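Local coordinates for putative exported protein (Bordetella pertussis Tohama I, PDB 2PFZ), which binds pyroglutamic acid as an extracytoplasmic solute receptor, probably delivering it to a tripartite ATP-independent periplasmic (TRAP) transporter, at residues R142-S145 against P146-K150; T161-Q164 against A165-A168; Y179-S182 against G183-F187; D188-T191 against Y192-I195; Q244-N247 against S248-E252. All coordinates share one frame; numbering follows the deposited sequence.

Contact 1. Residues R142-S145 against P146-K150; sequences RAYS and PVTAK. With PCA (pyroglutamic acid), chain B.
Thr-148 and the ligand lie against opposite faces of the Tyr-144 ring. On one side pyroglutamic acid CB stands 3.8 Å above the ring plane, over its centre; on the other, Thr-148 crosses Tyr-144 at about a right angle, its methyl CG2 placed for a CH-pi contact. That assignment depends on a doubtful rotamer: chi1 of -124° is midway between staggered positions, CG2 sits 2.9 Å from Tyr-144 N, too short for a methyl, and neither that N nor the buried Thr-148 OG1 has a polar partner. Tyr-144 also sets its CB over one face of the Arg-142 guanidinium, while the edge of that group meets the ligand carboxylate: Arg-142 NH1 donates to OXT at 2.9 Å and NH2 to O at 2.8 Å, a two-pronged bond with the first leg the straighter (162° against 148°). These residues form the strand-to-helix turn of a beta-alpha-beta unit, strand 140-143 leading into helix 146-155. Ser-145 is the N-cap: OG accepts Thr-148 N at 3.0 Å and, weakly, Val-147 N, while Ser-145 O takes Ala-149 N at 3.0 Å. Across the turn, Ala-143 CB packs 4.0 Å from Ala-149 CB. Tyr-144 OH is hydrogen-bonded to Trp-204 NE1.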
loop_
_atom_site.group_PDB
_atom_site.type_symbol
_atom_site.label_atom_id
_atom_site.label_comp_id
_atom_site.label_asym_id
_atom_site.label_seq_id
_atom_site.Cartn_x
_atom_site.Cartn_y
_atom_site.Cartn_z
ATOM N N ARG A 142 5.739 -8.484 -12.283
ATOM C CA ARG A 142 6.220 -8.355 -10.914
ATOM C C ARG A 142 5.038 -8.086 -9.975
ATOM O O ARG A 142 4.350 -7.058 -10.086
ATOM C CB ARG A 142 7.265 -7.247 -10.823
ATOM C CG ARG A 142 7.731 -6.899 -9.378
ATOM C CD ARG A 142 6.968 -5.671 -8.814
ATOM N NE ARG A 142 7.348 -5.335 -7.436
ATOM C CZ ARG A 142 6.948 -4.229 -6.808
ATOM N NH1 ARG A 142 6.183 -3.329 -7.446
ATOM N NH2 ARG A 142 7.328 -4.018 -5.549
ATOM N N ALA A 143 4.805 -9.020 -9.060
ATOM C CA ALA A 143 3.798 -8.829 -8.031
ATOM C C ALA A 143 4.487 -8.202 -6.836
ATOM O O ALA A 143 5.689 -8.360 -6.654
ATOM C CB ALA A 143 3.163 -10.157 -7.635
ATOM N N TYR A 144 3.719 -7.462 -6.041
ATOM C CA TYR A 144 4.201 -6.959 -4.755
ATOM C C TYR A 144 3.322 -7.479 -3.609
ATOM O O TYR A 144 3.534 -7.134 -2.441
ATOM C CB TYR A 144 4.275 -5.415 -4.788
ATOM C CG TYR A 144 2.954 -4.667 -4.939
ATOM C CD1 TYR A 144 2.674 -3.934 -6.101
ATOM C CD2 TYR A 144 1.985 -4.691 -3.922
ATOM C CE1 TYR A 144 1.467 -3.243 -6.242
ATOM C CE2 TYR A 144 0.770 -4.002 -4.046
ATOM C CZ TYR A 144 0.526 -3.268 -5.221
ATOM O OH TYR A 144 -0.645 -2.562 -5.372
ATOM N N SER A 145 2.361 -8.344 -3.921
ATOM C CA SER A 145 1.451 -8.852 -2.903
ATOM C C SER A 145 0.768 -10.104 -3.434
ATOM O O SER A 145 0.752 -10.312 -4.655
ATOM C CB SER A 145 0.386 -7.802 -2.623
ATOM O OG SER A 145 -0.521 -7.707 -3.713
ATOM N N PRO A 146 0.163 -10.922 -2.539
ATOM C CA PRO A 146 -0.675 -12.054 -3.003
ATOM C C PRO A 146 -1.785 -11.613 -3.954
ATOM O O PRO A 146 -2.168 -12.355 -4.878
ATOM C CB PRO A 146 -1.309 -12.558 -1.711
ATOM C CG PRO A 146 -0.261 -12.238 -0.662
ATOM C CD PRO A 146 0.230 -10.878 -1.064
ATOM N N VAL A 147 -2.318 -10.409 -3.731
ATOM C CA VAL A 147 -3.530 -9.998 -4.449
ATOM C C VAL A 147 -3.139 -9.600 -5.874
ATOM O O VAL A 147 -3.838 -9.843 -6.848
ATOM C CB VAL A 147 -4.283 -8.871 -3.658
ATOM C CG1 VAL A 147 -3.424 -7.690 -3.532
ATOM C CG2 VAL A 147 -5.640 -8.487 -4.343
ATOM N N THR A 148 -1.960 -9.034 -5.974
ATOM C CA THR A 148 -1.443 -8.531 -7.207
ATOM C C THR A 148 -0.897 -9.729 -8.032
ATOM O O THR A 148 -0.926 -9.725 -9.275
ATOM C CB THR A 148 -0.512 -7.410 -6.740
ATOM O OG1 THR A 148 -0.825 -6.134 -7.323
ATOM C CG2 THR A 148 0.880 -7.781 -6.598
ATOM N N ALA A 149 -0.478 -10.790 -7.346
ATOM C CA ALA A 149 -0.223 -12.078 -8.012
ATOM C C ALA A 149 -1.513 -12.702 -8.571
ATOM O O ALA A 149 -1.526 -13.223 -9.707
ATOM C CB ALA A 149 0.496 -13.065 -7.054
ATOM N N LYS A 150 -2.599 -12.627 -7.802
ATOM C CA LYS A 150 -3.902 -13.123 -8.259
ATOM C C LYS A 150 -4.401 -12.369 -9.499
ATOM O O LYS A 150 -4.843 -12.987 -10.453
ATOM C CB LYS A 150 -4.967 -13.076 -7.143
ATOM C CG LYS A 150 -6.321 -13.632 -7.571
ATOM C CD LYS A 150 -6.184 -15.081 -8.079
ATOM C CE LYS A 150 -7.552 -15.771 -8.209
ATOM N NZ LYS A 150 -7.418 -17.274 -8.043
HETATM N N PCA B . 4.177 0.774 -4.557
HETATM C CA PCA B . 4.427 -0.374 -3.663
HETATM C CB PCA B . 3.113 -0.982 -3.173
HETATM C CG PCA B . 2.006 -0.187 -3.838
HETATM C CD PCA B . 2.737 0.878 -4.600
HETATM O OE PCA B . 2.163 1.805 -5.191
HETATM C C PCA B . 5.135 -1.423 -4.489
HETATM O O PCA B . 5.757 -2.355 -3.964
HETATM O OXT PCA B . 5.083 -1.334 -5.726
#

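Contact 2. Residues T161-Q164 against A165-A168; sequences TVQQ and AELA. With PCA (pyroglutamic acid), chain B.
Gln-164 faces the ligand with its amide and holds the following turn with its carbonyl, where Gln-164 O accepts Leu-167 N at 3.1 Å. Its side chain runs out almost fully extended, CG opposite the backbone N (chi1 -171°), which brings Gln-164 NE2 within 3.6 Å of the pyroglutamic acid carboxyl carbon C. One residue earlier, Gln-163 O accepts Glu-166 N at 3.0 Å. Both donors approach well above the carbonyl planes, and each bond spans three residues, so the chain folds through two overlapping turns before regular helix begins. Waters extend this frame. One receives Gln-163 N at 2.9 Å and donates to Glu-166 OE1, holding the bent glutamate back over the turn; another donates to Gln-164 O at 2.7 Å and accepts Ala-168 N. Beside the first, Val-162 CG1 rests 3.7 Å from Glu-166 CB. Farther out, Val-162 O accepts Arg-142 NE, which ties this loop to the arginine that binds the ligand carboxylate. Glu-166 occupies the N-cap position of helix 167-172. A loop carrying ligand-binding residues from strand 158-161 into a helix, at the C-terminal end of parallel strands, is characteristic of periplasmic solute-binding folds.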
loop_
_atom_site.group_PDB
_atom_site.type_symbol
_atom_site.label_atom_id
_atom_site.label_comp_id
_atom_site.label_asym_id
_atom_site.label_seq_id
_atom_site.Cartn_x
_atom_site.Cartn_y
_atom_site.Cartn_z
ATOM N N THR A 161 6.861 -12.506 -7.182
ATOM C CA THR A 161 6.918 -11.444 -6.162
ATOM C C THR A 161 8.311 -10.881 -6.007
ATOM O O THR A 161 9.281 -11.639 -5.822
ATOM C CB THR A 161 6.459 -11.971 -4.795
ATOM O OG1 THR A 161 5.081 -12.307 -4.874
ATOM C CG2 THR A 161 6.653 -10.944 -3.695
ATOM N N VAL A 162 8.401 -9.553 -6.072
ATOM C CA VAL A 162 9.629 -8.834 -5.825
ATOM C C VAL A 162 9.314 -7.628 -4.961
ATOM O O VAL A 162 8.495 -6.772 -5.347
ATOM C CB VAL A 162 10.305 -8.348 -7.142
ATOM C CG1 VAL A 162 11.689 -7.818 -6.853
ATOM C CG2 VAL A 162 10.376 -9.474 -8.150
ATOM N N GLN A 163 9.958 -7.540 -3.793
ATOM C CA GLN A 163 9.751 -6.357 -2.943
ATOM C C GLN A 163 10.319 -5.120 -3.606
ATOM O O GLN A 163 11.180 -5.244 -4.476
ATOM C CB GLN A 163 10.327 -6.571 -1.547
ATOM C CG GLN A 163 9.756 -7.828 -0.883
ATOM C CD GLN A 163 8.240 -7.794 -0.820
ATOM O OE1 GLN A 163 7.647 -6.728 -0.657
ATOM N NE2 GLN A 163 7.600 -8.950 -0.987
ATOM N N GLN A 164 9.850 -3.933 -3.209
ATOM C CA GLN A 164 10.305 -2.706 -3.865
ATOM C C GLN A 164 11.816 -2.523 -3.735
ATOM O O GLN A 164 12.462 -2.016 -4.650
ATOM C CB GLN A 164 9.601 -1.439 -3.339
ATOM C CG GLN A 164 9.934 -0.224 -4.199
ATOM C CD GLN A 164 9.114 1.029 -3.884
ATOM O OE1 GLN A 164 9.654 2.135 -3.811
ATOM N NE2 GLN A 164 7.824 0.861 -3.727
ATOM N N ALA A 165 12.365 -2.927 -2.585
ATOM C CA ALA A 165 13.810 -2.836 -2.330
ATOM C C ALA A 165 14.673 -3.640 -3.313
ATOM O O ALA A 165 15.874 -3.341 -3.464
ATOM C CB ALA A 165 14.142 -3.228 -0.879
ATOM N N GLU A 166 14.059 -4.647 -3.956
ATOM C CA GLU A 166 14.700 -5.493 -4.978
ATOM C C GLU A 166 14.207 -5.275 -6.408
ATOM O O GLU A 166 14.594 -6.021 -7.317
ATOM C CB GLU A 166 14.529 -6.980 -4.652
ATOM C CG GLU A 166 15.498 -7.496 -3.619
ATOM C CD GLU A 166 15.082 -7.132 -2.231
ATOM O OE1 GLU A 166 13.926 -7.442 -1.860
ATOM O OE2 GLU A 166 15.906 -6.534 -1.503
ATOM N N LEU A 167 13.362 -4.271 -6.617
ATOM C CA LEU A 167 12.705 -4.098 -7.927
ATOM C C LEU A 167 13.663 -3.602 -9.010
ATOM O O LEU A 167 13.664 -4.098 -10.133
ATOM C CB LEU A 167 11.549 -3.099 -7.808
ATOM C CG LEU A 167 10.234 -3.318 -8.559
ATOM C CD1 LEU A 167 9.416 -2.036 -8.589
ATOM C CD2 LEU A 167 10.334 -3.942 -9.925
ATOM N N ALA A 168 14.466 -2.607 -8.678
ATOM C CA ALA A 168 15.399 -2.049 -9.656
ATOM C C ALA A 168 16.296 -3.147 -10.247
ATOM O O ALA A 168 16.481 -3.228 -11.470
ATOM C CB ALA A 168 16.219 -0.942 -9.017
HETATM N N PCA B . 4.177 0.774 -4.557
HETATM C CA PCA B . 4.427 -0.374 -3.663
HETATM C CB PCA B . 3.113 -0.982 -3.173
HETATM C CG PCA B . 2.006 -0.187 -3.838
HETATM C CD PCA B . 2.737 0.878 -4.600
HETATM O OE PCA B . 2.163 1.805 -5.191
HETATM C C PCA B . 5.135 -1.423 -4.489
HETATM O O PCA B . 5.757 -2.355 -3.964
HETATM O OXT PCA B . 5.083 -1.334 -5.726
HETATM O O HOH W 1 12.077 -9.402 -3.210
HETATM O O HOH W 2 14.614 -1.383 -6.114
#

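Contact 3. Residues Y179-S182 against G183-F187; sequences YMSS and GSTGF. With PCA (pyroglutamic acid), chain B.
Ser-182 OG is gripped twice: it donates to the lactam oxygen OE of pyroglutamic acid at 2.7 Å and accepts Thr-185 N at 3.3 Å along an almost straight line (176°). Its chi1 of 54° sets OG between the backbone N and carbonyl carbon, within reach of both the ligand and the helix start. That second bond is an N-cap on helix 183-188, whose first turn is also closed by Gly-186 N donating to Ser-182 O at 3.1 Å. Thr-185 OG1 meets the ligand N-H head-on, accepting the lactam N at 2.6 Å with an angle of 166°. Ser-181, the residue before the cap, donates OG to carboxylate OXT at 2.7 Å and lies against Thr-185, with Ser-181 OG 3.2 Å from Thr-185 CB. Deeper in, Tyr-179 OH touches Gly-186 CA at 3.6 Å and finds its hydrogen bond in Thr-191 OG1. Three hydroxyls thus read the ligand by polarity: a donor for the lactam C=O, an acceptor for its N-H and a donor for the carboxylate, a pattern consistent with recognition of the closed lactam, with the helix N-terminus probably adding a favourable field near the lactam oxygen.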
loop_
_atom_site.group_PDB
_atom_site.type_symbol
_atom_site.label_atom_id
_atom_site.label_comp_id
_atom_site.label_asym_id
_atom_site.label_seq_id
_atom_site.Cartn_x
_atom_site.Cartn_y
_atom_site.Cartn_z
ATOM N N TYR A 179 4.545 -4.571 -14.469
ATOM C CA TYR A 179 3.907 -4.653 -13.166
ATOM C C TYR A 179 2.830 -3.583 -12.938
ATOM O O TYR A 179 2.777 -2.583 -13.637
ATOM C CB TYR A 179 4.933 -4.628 -12.027
ATOM C CG TYR A 179 5.685 -3.350 -11.793
ATOM C CD1 TYR A 179 6.794 -3.017 -12.576
ATOM C CD2 TYR A 179 5.344 -2.492 -10.732
ATOM C CE1 TYR A 179 7.509 -1.847 -12.343
ATOM C CE2 TYR A 179 6.042 -1.315 -10.512
ATOM C CZ TYR A 179 7.135 -0.998 -11.317
ATOM O OH TYR A 179 7.874 0.159 -11.090
ATOM N N MET A 180 1.980 -3.801 -11.940
ATOM C CA MET A 180 1.109 -2.726 -11.459
ATOM C C MET A 180 1.629 -2.131 -10.160
ATOM O O MET A 180 2.102 -2.859 -9.291
ATOM C CB MET A 180 -0.339 -3.155 -11.343
ATOM C CG MET A 180 -0.976 -3.415 -12.715
ATOM S SD MET A 180 -2.709 -3.861 -12.637
ATOM C CE MET A 180 -3.453 -2.263 -12.320
ATOM N N SER A 181 1.630 -0.797 -10.113
ATOM C CA SER A 181 2.075 0.000 -8.957
ATOM C C SER A 181 1.739 1.472 -9.230
ATOM O O SER A 181 0.994 1.787 -10.166
ATOM C CB SER A 181 3.582 -0.125 -8.731
ATOM O OG SER A 181 3.953 0.419 -7.469
ATOM N N SER A 182 2.307 2.362 -8.408
ATOM C CA SER A 182 2.047 3.788 -8.465
ATOM C C SER A 182 3.137 4.478 -9.298
ATOM O O SER A 182 4.183 3.891 -9.558
ATOM C CB SER A 182 2.045 4.361 -7.056
ATOM O OG SER A 182 3.248 4.017 -6.376
ATOM N N GLY A 183 2.869 5.709 -9.733
ATOM C CA GLY A 183 3.903 6.554 -10.326
ATOM C C GLY A 183 5.058 6.755 -9.356
ATOM O O GLY A 183 6.218 6.845 -9.781
ATOM N N SER A 184 4.720 6.865 -8.068
ATOM C CA SER A 184 5.684 6.945 -6.959
ATOM C C SER A 184 6.780 5.882 -7.088
ATOM O O SER A 184 7.954 6.209 -7.263
ATOM C CB SER A 184 4.952 6.803 -5.618
ATOM O OG SER A 184 5.854 6.599 -4.527
ATOM N N THR A 185 6.382 4.622 -7.010
ATOM C CA THR A 185 7.299 3.471 -7.139
ATOM C C THR A 185 8.026 3.445 -8.466
ATOM O O THR A 185 9.246 3.206 -8.508
ATOM C CB THR A 185 6.587 2.145 -6.871
ATOM O OG1 THR A 185 6.174 2.124 -5.509
ATOM C CG2 THR A 185 7.521 0.964 -7.118
ATOM N N GLY A 186 7.286 3.688 -9.549
ATOM C CA GLY A 186 7.909 3.792 -10.881
ATOM C C GLY A 186 9.055 4.781 -10.905
ATOM O O GLY A 186 10.146 4.470 -11.391
ATOM N N PHE A 187 8.812 5.979 -10.377
ATOM C CA PHE A 187 9.840 7.013 -10.330
ATOM C C PHE A 187 10.998 6.629 -9.411
ATOM O O PHE A 187 12.170 6.704 -9.813
ATOM C CB PHE A 187 9.240 8.349 -9.885
ATOM C CG PHE A 187 10.193 9.501 -9.978
ATOM C CD1 PHE A 187 10.422 10.131 -11.202
ATOM C CD2 PHE A 187 10.855 9.963 -8.846
ATOM C CE1 PHE A 187 11.316 11.210 -11.292
ATOM C CE2 PHE A 187 11.744 11.046 -8.927
ATOM C CZ PHE A 187 11.962 11.668 -10.161
HETATM N N PCA B . 4.177 0.774 -4.557
HETATM C CA PCA B . 4.427 -0.374 -3.663
HETATM C CB PCA B . 3.113 -0.982 -3.173
HETATM C CG PCA B . 2.006 -0.187 -3.838
HETATM C CD PCA B . 2.737 0.878 -4.600
HETATM O OE PCA B . 2.163 1.805 -5.191
HETATM C C PCA B . 5.135 -1.423 -4.489
HETATM O O PCA B . 5.757 -2.355 -3.964
HETATM O OXT PCA B . 5.083 -1.334 -5.726
#

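Contact 4. Residues D188-T191 against Y192-I195; sequences DTKT and YEYI
Thr-191 O collects two backbone donors, Tyr-194 N at 2.9 Å and Ile-195 N at 2.8 Å, while Lys-190 O accepts Glu-193 N at 3.1 Å: the two i+3 bonds, Glu-193 to Lys-190 and Tyr-194 to Thr-191, mark a short 3-10 turn, and Ile-195 adds an i+4 bond. Lys-190 CA lies over a face of the Tyr-192 ring, 4.1 Å from its centroid and 26° off the normal, in a CH-pi contact. With chi1 at 56° the Tyr-192 ring folds back against the Lys-190 backbone, although the modelled approach of its OH to the lysine chain is too close to trust. Lys-190 has positive phi and is the C-prime residue of a Schellman motif that terminates helix 183-188, with Thr-191 N reaching Gly-186 O and Lys-190 N reaching Phe-187 O. On the solvent side Lys-190 CE passes 3.4 Å from Glu-193 OE2, yet Lys-190 NZ stays 4.7 Å from that OE2, a proximity of opposite charges without a salt bridge. On the buried side Thr-191 CG2 packs 3.7 Å from Ile-195 CB, and both side chains touch Phe-125 of strand 123-126 and Met-171 of helix 167-172.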
loop_
_atom_site.group_PDB
_atom_site.type_symbol
_atom_site.label_atom_id
_atom_site.label_comp_id
_atom_site.label_asym_id
_atom_site.label_seq_id
_atom_site.Cartn_x
_atom_site.Cartn_y
_atom_site.Cartn_z
ATOM N N ASP A 188 10.677 6.217 -8.188
ATOM C CA ASP A 188 11.708 5.970 -7.171
ATOM C C ASP A 188 12.650 4.804 -7.485
ATOM O O ASP A 188 13.723 4.682 -6.873
ATOM C CB ASP A 188 11.068 5.742 -5.802
ATOM C CG ASP A 188 10.497 7.005 -5.188
ATOM O OD1 ASP A 188 10.882 8.142 -5.553
ATOM O OD2 ASP A 188 9.651 6.852 -4.304
ATOM N N THR A 189 12.247 3.943 -8.414
ATOM C CA THR A 189 13.044 2.782 -8.799
ATOM C C THR A 189 13.624 2.984 -10.198
ATOM O O THR A 189 14.232 2.065 -10.785
ATOM C CB THR A 189 12.219 1.469 -8.749
ATOM O OG1 THR A 189 11.087 1.552 -9.636
ATOM C CG2 THR A 189 11.775 1.133 -7.305
ATOM N N LYS A 190 13.447 4.201 -10.718
ATOM C CA LYS A 190 13.824 4.554 -12.087
ATOM C C LYS A 190 13.357 3.518 -13.105
ATOM O O LYS A 190 14.135 3.073 -13.954
ATOM C CB LYS A 190 15.343 4.783 -12.179
ATOM C CG LYS A 190 15.791 6.007 -11.415
ATOM C CD LYS A 190 16.969 6.689 -12.107
ATOM C CE LYS A 190 18.297 6.174 -11.600
ATOM N NZ LYS A 190 18.827 7.103 -10.572
ATOM N N THR A 191 12.073 3.150 -13.009
ATOM C CA THR A 191 11.430 2.159 -13.899
ATOM C C THR A 191 11.484 2.591 -15.369
ATOM O O THR A 191 11.544 1.760 -16.269
ATOM C CB THR A 191 9.976 1.877 -13.432
ATOM O OG1 THR A 191 10.042 1.083 -12.255
ATOM C CG2 THR A 191 9.160 1.083 -14.468
ATOM N N TYR A 192 11.498 3.904 -15.586
ATOM C CA TYR A 192 11.613 4.484 -16.925
ATOM C C TYR A 192 12.867 4.070 -17.712
ATOM O O TYR A 192 12.884 4.152 -18.949
ATOM C CB TYR A 192 11.508 6.003 -16.854
ATOM C CG TYR A 192 12.502 6.676 -15.927
ATOM C CD1 TYR A 192 12.121 7.097 -14.651
ATOM C CD2 TYR A 192 13.823 6.905 -16.328
ATOM C CE1 TYR A 192 13.036 7.731 -13.793
ATOM C CE2 TYR A 192 14.732 7.539 -15.484
ATOM C CZ TYR A 192 14.335 7.939 -14.225
ATOM O OH TYR A 192 15.236 8.578 -13.415
ATOM N N GLU A 193 13.909 3.633 -17.013
ATOM C CA GLU A 193 15.098 3.113 -17.687
ATOM C C GLU A 193 14.805 1.801 -18.460
ATOM O O GLU A 193 15.435 1.519 -19.484
ATOM C CB GLU A 193 16.247 2.951 -16.686
ATOM C CG GLU A 193 16.753 4.284 -16.147
ATOM C CD GLU A 193 17.845 4.151 -15.103
ATOM O OE1 GLU A 193 18.031 3.042 -14.569
ATOM O OE2 GLU A 193 18.526 5.164 -14.815
ATOM N N TYR A 194 13.812 1.038 -18.005
ATOM C CA TYR A 194 13.584 -0.311 -18.505
ATOM C C TYR A 194 12.203 -0.545 -19.065
ATOM O O TYR A 194 12.004 -1.441 -19.890
ATOM C CB TYR A 194 13.822 -1.322 -17.384
ATOM C CG TYR A 194 15.230 -1.308 -16.861
ATOM C CD1 TYR A 194 16.250 -1.960 -17.549
ATOM C CD2 TYR A 194 15.548 -0.637 -15.684
ATOM C CE1 TYR A 194 17.559 -1.942 -17.070
ATOM C CE2 TYR A 194 16.849 -0.623 -15.196
ATOM C CZ TYR A 194 17.844 -1.277 -15.892
ATOM O OH TYR A 194 19.136 -1.265 -15.406
ATOM N N ILE A 195 11.244 0.247 -18.596
ATOM C CA ILE A 195 9.847 0.061 -18.981
ATOM C C ILE A 195 9.290 1.417 -19.423
ATOM O O ILE A 195 9.435 2.405 -18.716
ATOM C CB ILE A 195 9.031 -0.563 -17.814
ATOM C CG1 ILE A 195 9.642 -1.897 -17.378
ATOM C CG2 ILE A 195 7.596 -0.770 -18.213
ATOM C CD1 ILE A 195 9.034 -2.517 -16.119
#

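Contact 5. Residues Q244-N247 against S248-E252; sequences QEKN and SWYKE
Lys-246 and Tyr-250 meet one helical turn apart, the two side chains passing at a slant, with Lys-246 CB 3.6 Å from Tyr-250 CE2. The tyrosine takes a chi1 of -74°, with CG opposite the carbonyl carbon, and its ring swings back along the helix toward the preceding turn. Beside this pair Trp-249 has CG opposite its own backbone N (chi1 -172°), and the indole sends CE3 over one face of the Tyr-250 ring, toward its rim, before continuing to Phe-187 in an edge-to-face contact. Both segments belong to the long helix 222-256; a helix of this kind, spanning the two lobes, is a hallmark of DctP-type receptors. Here its hydrogen bonding is locally opened over two successive i+4 pairs: Gln-244 O and Ser-248 N are 4.3 Å apart, Glu-245 O and Trp-249 N 4.2 Å. A water fills in at the first, donating to Gln-244 O at 2.7 Å and bonding Ser-248 OG at 2.8 Å. The i+4 pattern is back with Tyr-250 N to Lys-246 O at 2.8 Å, and Lys-251 N continues it to Asn-247 O at 3.1 Å. The Asn-247 side chain lies across the bent Lys-251 chain, ND2 3.8 Å from Lys-251 CD, and Asn-247 also touches Tyr-88 of helix 88-107. Lys-251 NZ itself is salt-bridged to Asp-200 OD2.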
loop_
_atom_site.group_PDB
_atom_site.type_symbol
_atom_site.label_atom_id
_atom_site.label_comp_id
_atom_site.label_asym_id
_atom_site.label_seq_id
_atom_site.Cartn_x
_atom_site.Cartn_y
_atom_site.Cartn_z
ATOM N N GLN A 244 -1.768 12.341 -2.646
ATOM C CA GLN A 244 -2.580 12.893 -3.755
ATOM C C GLN A 244 -1.842 14.008 -4.477
ATOM O O GLN A 244 -1.821 14.040 -5.710
ATOM C CB GLN A 244 -3.894 13.429 -3.222
ATOM C CG GLN A 244 -4.766 14.083 -4.323
ATOM C CD GLN A 244 -6.131 14.486 -3.817
ATOM O OE1 GLN A 244 -6.830 15.271 -4.465
ATOM N NE2 GLN A 244 -6.536 13.942 -2.672
ATOM N N GLU A 245 -1.252 14.921 -3.702
ATOM C CA GLU A 245 -0.528 16.071 -4.271
ATOM C C GLU A 245 0.629 15.673 -5.179
ATOM O O GLU A 245 0.818 16.262 -6.262
ATOM C CB GLU A 245 -0.101 17.035 -3.152
ATOM C CG GLU A 245 -1.304 17.837 -2.588
ATOM C CD GLU A 245 -0.928 18.793 -1.481
ATOM O OE1 GLU A 245 0.290 19.003 -1.231
ATOM O OE2 GLU A 245 -1.855 19.342 -0.855
ATOM N N LYS A 246 1.390 14.659 -4.773
ATOM C CA LYS A 246 2.579 14.261 -5.545
ATOM C C LYS A 246 2.273 13.354 -6.734
ATOM O O LYS A 246 3.114 13.182 -7.639
ATOM C CB LYS A 246 3.636 13.639 -4.622
ATOM C CG LYS A 246 4.300 14.662 -3.723
ATOM C CD LYS A 246 5.359 14.031 -2.834
ATOM C CE LYS A 246 5.627 14.905 -1.613
ATOM N NZ LYS A 246 6.071 16.296 -1.935
ATOM N N ASN A 247 1.066 12.788 -6.752
ATOM C CA ASN A 247 0.688 11.846 -7.804
ATOM C C ASN A 247 0.846 12.492 -9.193
ATOM O O ASN A 247 1.445 11.887 -10.105
ATOM C CB ASN A 247 -0.732 11.299 -7.545
ATOM C CG ASN A 247 -1.202 10.289 -8.602
ATOM O OD1 ASN A 247 -2.341 10.378 -9.084
ATOM N ND2 ASN A 247 -0.345 9.341 -8.960
ATOM N N SER A 248 0.340 13.717 -9.356
ATOM C CA SER A 248 0.507 14.405 -10.645
ATOM C C SER A 248 1.973 14.723 -10.893
ATOM O O SER A 248 2.428 14.615 -12.011
ATOM C CB SER A 248 -0.335 15.676 -10.745
ATOM O OG SER A 248 -0.082 16.506 -9.632
ATOM N N TRP A 249 2.718 15.088 -9.846
ATOM C CA TRP A 249 4.152 15.373 -10.000
ATOM C C TRP A 249 4.898 14.147 -10.514
ATOM O O TRP A 249 5.741 14.264 -11.404
ATOM C CB TRP A 249 4.757 15.909 -8.686
ATOM C CG TRP A 249 6.177 16.412 -8.824
ATOM C CD1 TRP A 249 6.581 17.689 -9.076
ATOM C CD2 TRP A 249 7.366 15.631 -8.702
ATOM N NE1 TRP A 249 7.961 17.755 -9.126
ATOM C CE2 TRP A 249 8.465 16.500 -8.903
ATOM C CE3 TRP A 249 7.613 14.268 -8.459
ATOM C CZ2 TRP A 249 9.792 16.053 -8.866
ATOM C CZ3 TRP A 249 8.937 13.822 -8.411
ATOM C CH2 TRP A 249 10.011 14.719 -8.624
ATOM N N TYR A 250 4.568 12.959 -10.002
ATOM C CA TYR A 250 5.303 11.770 -10.421
ATOM C C TYR A 250 4.994 11.443 -11.865
ATOM O O TYR A 250 5.903 11.112 -12.617
ATOM C CB TYR A 250 5.058 10.550 -9.523
ATOM C CG TYR A 250 5.749 10.623 -8.180
ATOM C CD1 TYR A 250 7.162 10.563 -8.075
ATOM C CD2 TYR A 250 5.003 10.741 -7.010
ATOM C CE1 TYR A 250 7.789 10.645 -6.830
ATOM C CE2 TYR A 250 5.620 10.804 -5.770
ATOM C CZ TYR A 250 7.002 10.759 -5.687
ATOM O OH TYR A 250 7.580 10.852 -4.444
ATOM N N LYS A 251 3.718 11.529 -12.242
ATOM C CA LYS A 251 3.296 11.255 -13.621
ATOM C C LYS A 251 4.003 12.160 -14.645
ATOM O O LYS A 251 4.512 11.669 -15.651
ATOM C CB LYS A 251 1.769 11.344 -13.765
ATOM C CG LYS A 251 1.060 10.040 -13.397
ATOM C CD LYS A 251 -0.258 10.228 -12.685
ATOM C CE LYS A 251 -1.171 11.212 -13.333
ATOM N NZ LYS A 251 -2.579 11.036 -12.832
ATOM N N GLU A 252 4.055 13.462 -14.363
ATOM C CA GLU A 252 4.708 14.434 -15.244
ATOM C C GLU A 252 6.226 14.247 -15.236
ATOM O O GLU A 252 6.878 14.427 -16.253
ATOM C CB GLU A 252 4.346 15.877 -14.843
ATOM C CG GLU A 252 2.857 16.232 -14.985
ATOM C CD GLU A 252 2.335 16.041 -16.392
ATOM O OE1 GLU A 252 2.890 16.658 -17.320
ATOM O OE2 GLU A 252 1.377 15.255 -16.573
HETATM O O HOH W 3 -2.011 15.372 -8.022
#

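Overall arrangement
Contacts 1, 2 and 3 form the ligand side of the mixed sheet, where strands 140-143, 158-161 and 178-181 run parallel and hand over to helices; each touches pyroglutamic acid. Contacts 1 and 3 are buried and rely on N-cap serines, with an arginine in contact 1 and hydroxyls that donate or accept in contact 3, whereas contact 2, partly buried, relies on turns and bridging waters. Contact 4 closes the helix that contact 3 opens, and a tyrosine–threonine hydroxyl pair joins them; contact 4 has exposed Lys-190, Glu-193 and Tyr-194 on its outer side. Contact 5 lies on one helix, partly at the surface, and packs Tyr-250 against helix 183-188, with Phe-187 CB 3.5 Å from Tyr-250 CD1.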